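Local coordinates for phosphoribosylaminoimidazole carboxylase, ATPase subunit (Thermotoga maritima, PDB 3AX6), which probably catalyses the ATP-dependent joining of hydrogencarbonate to 5-aminoimidazole ribonucleotide, giving N5-carboxyaminoimidazole ribonucleotide in purine biosynthesis, at residues G49-K61 with H72-Y86. Residues are numbered along the deposited sequence; the frame is centred on the assembly and turned at random.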
loop_
_atom_site.group_PDB
_atom_site.type_symbol
_atom_site.label_atom_id
_atom_site.label_comp_id
_atom_site.label_asym_id
_atom_site.label_seq_id
_atom_site.Cartn_x
_atom_site.Cartn_y
_atom_site.Cartn_z
ATOM N N GLY A 49 6.668 18.358 -21.548
ATOM C CA GLY A 49 7.583 17.303 -21.934
ATOM C C GLY A 49 8.849 17.229 -21.104
ATOM O O GLY A 49 9.245 18.189 -20.444
ATOM N N PHE A 50 9.491 16.069 -21.160
ATOM C CA PHE A 50 10.708 15.800 -20.412
ATOM C C PHE A 50 11.929 16.526 -20.949
ATOM O O PHE A 50 13.044 16.313 -20.479
ATOM C CB PHE A 50 10.952 14.291 -20.387
ATOM C CG PHE A 50 9.771 13.502 -19.887
ATOM C CD1 PHE A 50 9.260 12.442 -20.626
ATOM C CD2 PHE A 50 9.153 13.836 -18.683
ATOM C CE1 PHE A 50 8.153 11.730 -20.172
ATOM C CE2 PHE A 50 8.046 13.130 -18.220
ATOM C CZ PHE A 50 7.546 12.079 -18.963
ATOM N N PHE A 51 11.723 17.384 -21.939
ATOM C CA PHE A 51 12.826 18.146 -22.508
ATOM C C PHE A 51 12.448 19.610 -22.618
ATOM O O PHE A 51 13.085 20.375 -23.339
ATOM C CB PHE A 51 13.236 17.562 -23.861
ATOM C CG PHE A 51 14.088 16.336 -23.737
ATOM C CD1 PHE A 51 15.448 16.448 -23.476
ATOM C CD2 PHE A 51 13.517 15.068 -23.779
ATOM C CE1 PHE A 51 16.230 15.315 -23.250
ATOM C CE2 PHE A 51 14.288 13.925 -23.553
ATOM C CZ PHE A 51 15.649 14.050 -23.286
ATOM N N ASP A 52 11.401 19.989 -21.886
ATOM C CA ASP A 52 10.944 21.369 -21.860
ATOM C C ASP A 52 11.732 22.086 -20.769
ATOM O O ASP A 52 11.249 22.294 -19.656
ATOM C CB ASP A 52 9.451 21.451 -21.552
ATOM C CG ASP A 52 8.928 22.875 -21.591
ATOM O OD1 ASP A 52 9.620 23.781 -21.082
ATOM O OD2 ASP A 52 7.822 23.093 -22.122
ATOM N N SER A 53 12.961 22.444 -21.116
ATOM C CA SER A 53 13.881 23.133 -20.229
ATOM C C SER A 53 13.213 24.036 -19.187
ATOM O O SER A 53 13.224 23.746 -17.991
ATOM C CB SER A 53 14.857 23.948 -21.078
ATOM O OG SER A 53 15.757 24.683 -20.274
ATOM N N GLU A 54 12.623 25.128 -19.646
ATOM C CA GLU A 54 11.989 26.074 -18.742
ATOM C C GLU A 54 10.890 25.496 -17.849
ATOM O O GLU A 54 10.608 26.046 -16.786
ATOM C CB GLU A 54 11.451 27.259 -19.544
ATOM C CG GLU A 54 12.516 27.896 -20.420
ATOM C CD GLU A 54 12.013 29.103 -21.187
ATOM O OE1 GLU A 54 10.967 28.989 -21.870
ATOM O OE2 GLU A 54 12.674 30.163 -21.112
ATOM N N ARG A 55 10.276 24.393 -18.256
ATOM C CA ARG A 55 9.212 23.814 -17.439
ATOM C C ARG A 55 9.740 22.939 -16.297
ATOM O O ARG A 55 9.214 22.988 -15.187
ATOM C CB ARG A 55 8.247 23.005 -18.309
ATOM C CG ARG A 55 6.775 23.310 -18.055
ATOM C CD ARG A 55 6.358 24.642 -18.663
ATOM N NE ARG A 55 7.026 25.772 -18.029
ATOM C CZ ARG A 55 7.070 26.997 -18.543
ATOM N NH1 ARG A 55 6.485 27.253 -19.706
ATOM N NH2 ARG A 55 7.704 27.969 -17.899
ATOM N N ILE A 56 10.774 22.141 -16.560
ATOM C CA ILE A 56 11.329 21.290 -15.511
ATOM C C ILE A 56 12.024 22.223 -14.520
ATOM O O ILE A 56 12.198 21.900 -13.344
ATOM C CB ILE A 56 12.350 20.238 -16.075
ATOM C CG1 ILE A 56 13.708 20.880 -16.329
ATOM C CG2 ILE A 56 11.832 19.630 -17.369
ATOM C CD1 ILE A 56 14.601 20.887 -15.113
ATOM N N GLU A 57 12.404 23.394 -15.019
ATOM C CA GLU A 57 13.066 24.406 -14.213
ATOM C C GLU A 57 12.067 24.933 -13.188
ATOM O O GLU A 57 12.414 25.138 -12.023
ATOM C CB GLU A 57 13.569 25.529 -15.118
ATOM C CG GLU A 57 14.561 26.471 -14.482
ATOM C CD GLU A 57 15.605 26.940 -15.478
ATOM O OE1 GLU A 57 15.215 27.371 -16.589
ATOM O OE2 GLU A 57 16.814 26.876 -15.152
ATOM N N ASP A 58 10.827 25.145 -13.620
ATOM C CA ASP A 58 9.791 25.610 -12.703
ATOM C C ASP A 58 9.561 24.536 -11.651
ATOM O O ASP A 58 9.384 24.842 -10.474
ATOM C CB ASP A 58 8.464 25.858 -13.423
ATOM C CG ASP A 58 8.544 26.976 -14.432
ATOM O OD1 ASP A 58 9.021 28.075 -14.080
ATOM O OD2 ASP A 58 8.119 26.752 -15.581
ATOM N N LEU A 59 9.561 23.277 -12.090
ATOM C CA LEU A 59 9.346 22.147 -11.196
ATOM C C LEU A 59 10.403 22.051 -10.103
ATOM O O LEU A 59 10.071 21.901 -8.932
ATOM C CB LEU A 59 9.337 20.830 -11.968
ATOM C CG LEU A 59 9.190 19.622 -11.033
ATOM C CD1 LEU A 59 7.754 19.543 -10.580
ATOM C CD2 LEU A 59 9.589 18.331 -11.718
ATOM N N VAL A 60 11.671 22.121 -10.494
ATOM C CA VAL A 60 12.767 22.031 -9.536
ATOM C C VAL A 60 12.786 23.225 -8.585
ATOM O O VAL A 60 12.936 23.052 -7.376
ATOM C CB VAL A 60 14.128 21.917 -10.257
ATOM C CG1 VAL A 60 14.265 23.030 -11.269
ATOM C CG2 VAL A 60 15.266 21.979 -9.249
ATOM N N LYS A 61 12.618 24.431 -9.122
ATOM C CA LYS A 61 12.613 25.637 -8.291
ATOM C C LYS A 61 11.387 25.727 -7.383
ATOM O O LYS A 61 11.415 26.416 -6.360
ATOM C CB LYS A 61 12.684 26.894 -9.158
ATOM C CG LYS A 61 14.035 27.135 -9.806
ATOM C CD LYS A 61 13.974 28.385 -10.654
ATOM C CE LYS A 61 15.283 28.656 -11.363
ATOM N NZ LYS A 61 15.142 29.847 -12.253
ATOM N N HIS A 72 15.005 9.104 -19.738
ATOM C CA HIS A 72 14.939 9.977 -20.903
ATOM C C HIS A 72 14.393 11.336 -20.512
ATOM O O HIS A 72 13.234 11.651 -20.785
ATOM C CB HIS A 72 14.040 9.366 -21.981
ATOM C CG HIS A 72 14.424 7.972 -22.366
ATOM N ND1 HIS A 72 14.411 6.923 -21.471
ATOM C CD2 HIS A 72 14.840 7.455 -23.547
ATOM C CE1 HIS A 72 14.803 5.819 -22.084
ATOM N NE2 HIS A 72 15.069 6.115 -23.344
ATOM N N ILE A 73 15.229 12.143 -19.870
ATOM C CA ILE A 73 14.815 13.475 -19.447
ATOM C C ILE A 73 15.939 14.459 -19.715
ATOM O O ILE A 73 17.078 14.063 -19.956
ATOM C CB ILE A 73 14.472 13.506 -17.943
ATOM C CG1 ILE A 73 15.710 13.158 -17.110
ATOM C CG2 ILE A 73 13.365 12.532 -17.654
ATOM C CD1 ILE A 73 15.432 13.067 -15.621
ATOM N N ASP A 74 15.613 15.743 -19.681
ATOM C CA ASP A 74 16.606 16.778 -19.916
ATOM C C ASP A 74 17.608 16.744 -18.767
ATOM O O ASP A 74 17.508 17.517 -17.812
ATOM C CB ASP A 74 15.926 18.142 -19.976
ATOM C CG ASP A 74 16.860 19.234 -20.416
ATOM O OD1 ASP A 74 18.075 18.970 -20.542
ATOM O OD2 ASP A 74 16.378 20.362 -20.629
ATOM N N VAL A 75 18.576 15.842 -18.863
ATOM C CA VAL A 75 19.574 15.699 -17.819
ATOM C C VAL A 75 20.491 16.915 -17.697
ATOM O O VAL A 75 20.904 17.277 -16.596
ATOM C CB VAL A 75 20.425 14.414 -18.044
ATOM C CG1 VAL A 75 21.029 14.421 -19.437
ATOM C CG2 VAL A 75 21.527 14.319 -16.992
ATOM N N GLN A 76 20.799 17.555 -18.822
ATOM C CA GLN A 76 21.688 18.713 -18.806
ATOM C C GLN A 76 21.112 19.919 -18.067
ATOM O O GLN A 76 21.841 20.616 -17.355
ATOM C CB GLN A 76 22.088 19.105 -20.232
ATOM C CG GLN A 76 22.993 18.082 -20.935
ATOM C CD GLN A 76 24.307 17.823 -20.199
ATOM O OE1 GLN A 76 25.103 18.738 -19.967
ATOM N NE2 GLN A 76 24.539 16.566 -19.837
ATOM N N THR A 77 19.817 20.177 -18.220
ATOM C CA THR A 77 19.225 21.306 -17.515
ATOM C C THR A 77 19.219 20.980 -16.022
ATOM O O THR A 77 19.387 21.866 -15.183
ATOM C CB THR A 77 17.777 21.603 -17.988
ATOM O OG1 THR A 77 17.269 22.741 -17.281
ATOM C CG2 THR A 77 16.868 20.436 -17.703
ATOM N N LEU A 78 19.044 19.703 -15.690
ATOM C CA LEU A 78 19.033 19.302 -14.290
ATOM C C LEU A 78 20.407 19.495 -13.678
ATOM O O LEU A 78 20.525 19.898 -12.522
ATOM C CB LEU A 78 18.591 17.847 -14.144
ATOM C CG LEU A 78 17.088 17.635 -14.332
ATOM C CD1 LEU A 78 16.769 16.147 -14.371
ATOM C CD2 LEU A 78 16.329 18.333 -13.202
ATOM N N LYS A 79 21.445 19.205 -14.456
ATOM C CA LYS A 79 22.813 19.367 -13.985
ATOM C C LYS A 79 23.030 20.840 -13.668
ATOM O O LYS A 79 23.680 21.194 -12.688
ATOM C CB LYS A 79 23.809 18.917 -15.055
ATOM C CG LYS A 79 25.258 18.987 -14.591
ATOM C CD LYS A 79 26.257 18.685 -15.717
ATOM C CE LYS A 79 26.213 17.229 -16.171
ATOM N NZ LYS A 79 24.932 16.874 -16.842
ATOM N N LYS A 80 22.479 21.700 -14.512
ATOM C CA LYS A 80 22.596 23.136 -14.317
ATOM C C LYS A 80 22.007 23.512 -12.954
ATOM O O LYS A 80 22.678 24.113 -12.113
ATOM C CB LYS A 80 21.858 23.862 -15.451
ATOM C CG LYS A 80 21.745 25.372 -15.291
ATOM C CD LYS A 80 21.250 26.026 -16.580
ATOM C CE LYS A 80 21.094 27.540 -16.433
ATOM N NZ LYS A 80 20.002 27.910 -15.486
ATOM N N LEU A 81 20.752 23.130 -12.745
ATOM C CA LEU A 81 20.046 23.412 -11.503
ATOM C C LEU A 81 20.733 22.772 -10.307
ATOM O O LEU A 81 20.787 23.355 -9.222
ATOM C CB LEU A 81 18.615 22.906 -11.605
ATOM C CG LEU A 81 17.824 23.629 -12.693
ATOM C CD1 LEU A 81 16.701 22.734 -13.173
ATOM C CD2 LEU A 81 17.307 24.972 -12.157
ATOM N N TYR A 82 21.261 21.572 -10.507
ATOM C CA TYR A 82 21.945 20.876 -9.436
ATOM C C TYR A 82 23.197 21.642 -9.018
ATOM O O TYR A 82 23.565 21.644 -7.845
ATOM C CB TYR A 82 22.306 19.460 -9.882
ATOM C CG TYR A 82 23.186 18.706 -8.915
ATOM C CD1 TYR A 82 24.580 18.801 -8.987
ATOM C CD2 TYR A 82 22.633 17.865 -7.951
ATOM C CE1 TYR A 82 25.401 18.068 -8.132
ATOM C CE2 TYR A 82 23.445 17.129 -7.090
ATOM C CZ TYR A 82 24.829 17.231 -7.190
ATOM O OH TYR A 82 25.631 16.467 -6.369
ATOM N N ASN A 83 23.845 22.296 -9.976
ATOM C CA ASN A 83 25.044 23.067 -9.682
ATOM C C ASN A 83 24.707 24.387 -9.006
ATOM O O ASN A 83 25.585 25.037 -8.445
ATOM C CB ASN A 83 25.837 23.310 -10.961
ATOM C CG ASN A 83 26.643 22.103 -11.374
ATOM O OD1 ASN A 83 26.954 21.920 -12.548
ATOM N ND2 ASN A 83 27.001 21.273 -10.404
ATOM N N GLU A 84 23.435 24.778 -9.058
ATOM C CA GLU A 84 22.991 26.013 -8.419
ATOM C C GLU A 84 22.533 25.712 -6.995
ATOM O O GLU A 84 22.035 26.594 -6.300
ATOM C CB GLU A 84 21.826 26.653 -9.182
ATOM C CG GLU A 84 22.076 26.895 -10.660
ATOM C CD GLU A 84 21.099 27.893 -11.255
ATOM O OE1 GLU A 84 21.298 29.107 -11.044
ATOM O OE2 GLU A 84 20.132 27.469 -11.925
ATOM N N GLY A 85 22.677 24.460 -6.578
ATOM C CA GLY A 85 22.284 24.088 -5.232
ATOM C C GLY A 85 20.945 23.390 -5.060
ATOM O O GLY A 85 20.631 22.944 -3.960
ATOM N N TYR A 86 20.145 23.290 -6.118
ATOM C CA TYR A 86 18.852 22.618 -6.008
ATOM C C TYR A 86 19.005 21.129 -5.753
ATOM O O TYR A 86 19.863 20.469 -6.331
ATOM C CB TYR A 86 18.007 22.852 -7.260
ATOM C CG TYR A 86 17.572 24.286 -7.378
ATOM C CD1 TYR A 86 18.236 25.166 -8.228
ATOM C CD2 TYR A 86 16.534 24.782 -6.592
ATOM C CE1 TYR A 86 17.880 26.508 -8.298
ATOM C CE2 TYR A 86 16.170 26.127 -6.648
ATOM C CZ TYR A 86 16.848 26.985 -7.506
ATOM O OH TYR A 86 16.495 28.314 -7.580
HETATM O O HOH W 1 16.017 20.550 -23.776
#
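Helices 53-61 and 75-83 run the same way, their axes 9.8 Å apart at -39°, and the loops before them are joined by a backbone bond from Asp74 N to Phe50 O (2.7 Å). The Phe51 ring lies with one face over Asp74 N. Asp74 also caps its own helix: with CG anti to the backbone N (chi1 -172°), OD1 accepts from Thr77 N, which comes from above the carboxylate plane. Its OD2 shares a water with Phe51 O. Between the helices, Ile56 and Thr77 meet tip to tip, Ile56 CD1 on Thr77 CG2 at 3.5 Å, and Ile56 CD1 also reaches Leu78 CD2 (3.6 Å). Leu81 is a knob in the hole formed by Ile56, Glu57, Val60 and Lys61. On the outer side, Glu57 OE2 makes a long, weak salt bridge to Lys80 NZ (3.4 Å), which also pairs with Glu84. A Schellman motif at Gly85 ends the second helix. Beyond it, Tyr86 CB meets Val60 CG2 at 3.5 Å, and its OH lies 3.5 Å from Lys61 CG. With an alanine here the ring is gone, which would probably leave Val60 CG2 with less cover and the Lys61 chain without its aromatic neighbour. Ile56 and Leu59 rest on strand 26-31, and Leu78 on helix 92-99. These are neighbouring helices packed on the parallel sheet of the Rossmann-like preATP-grasp domain.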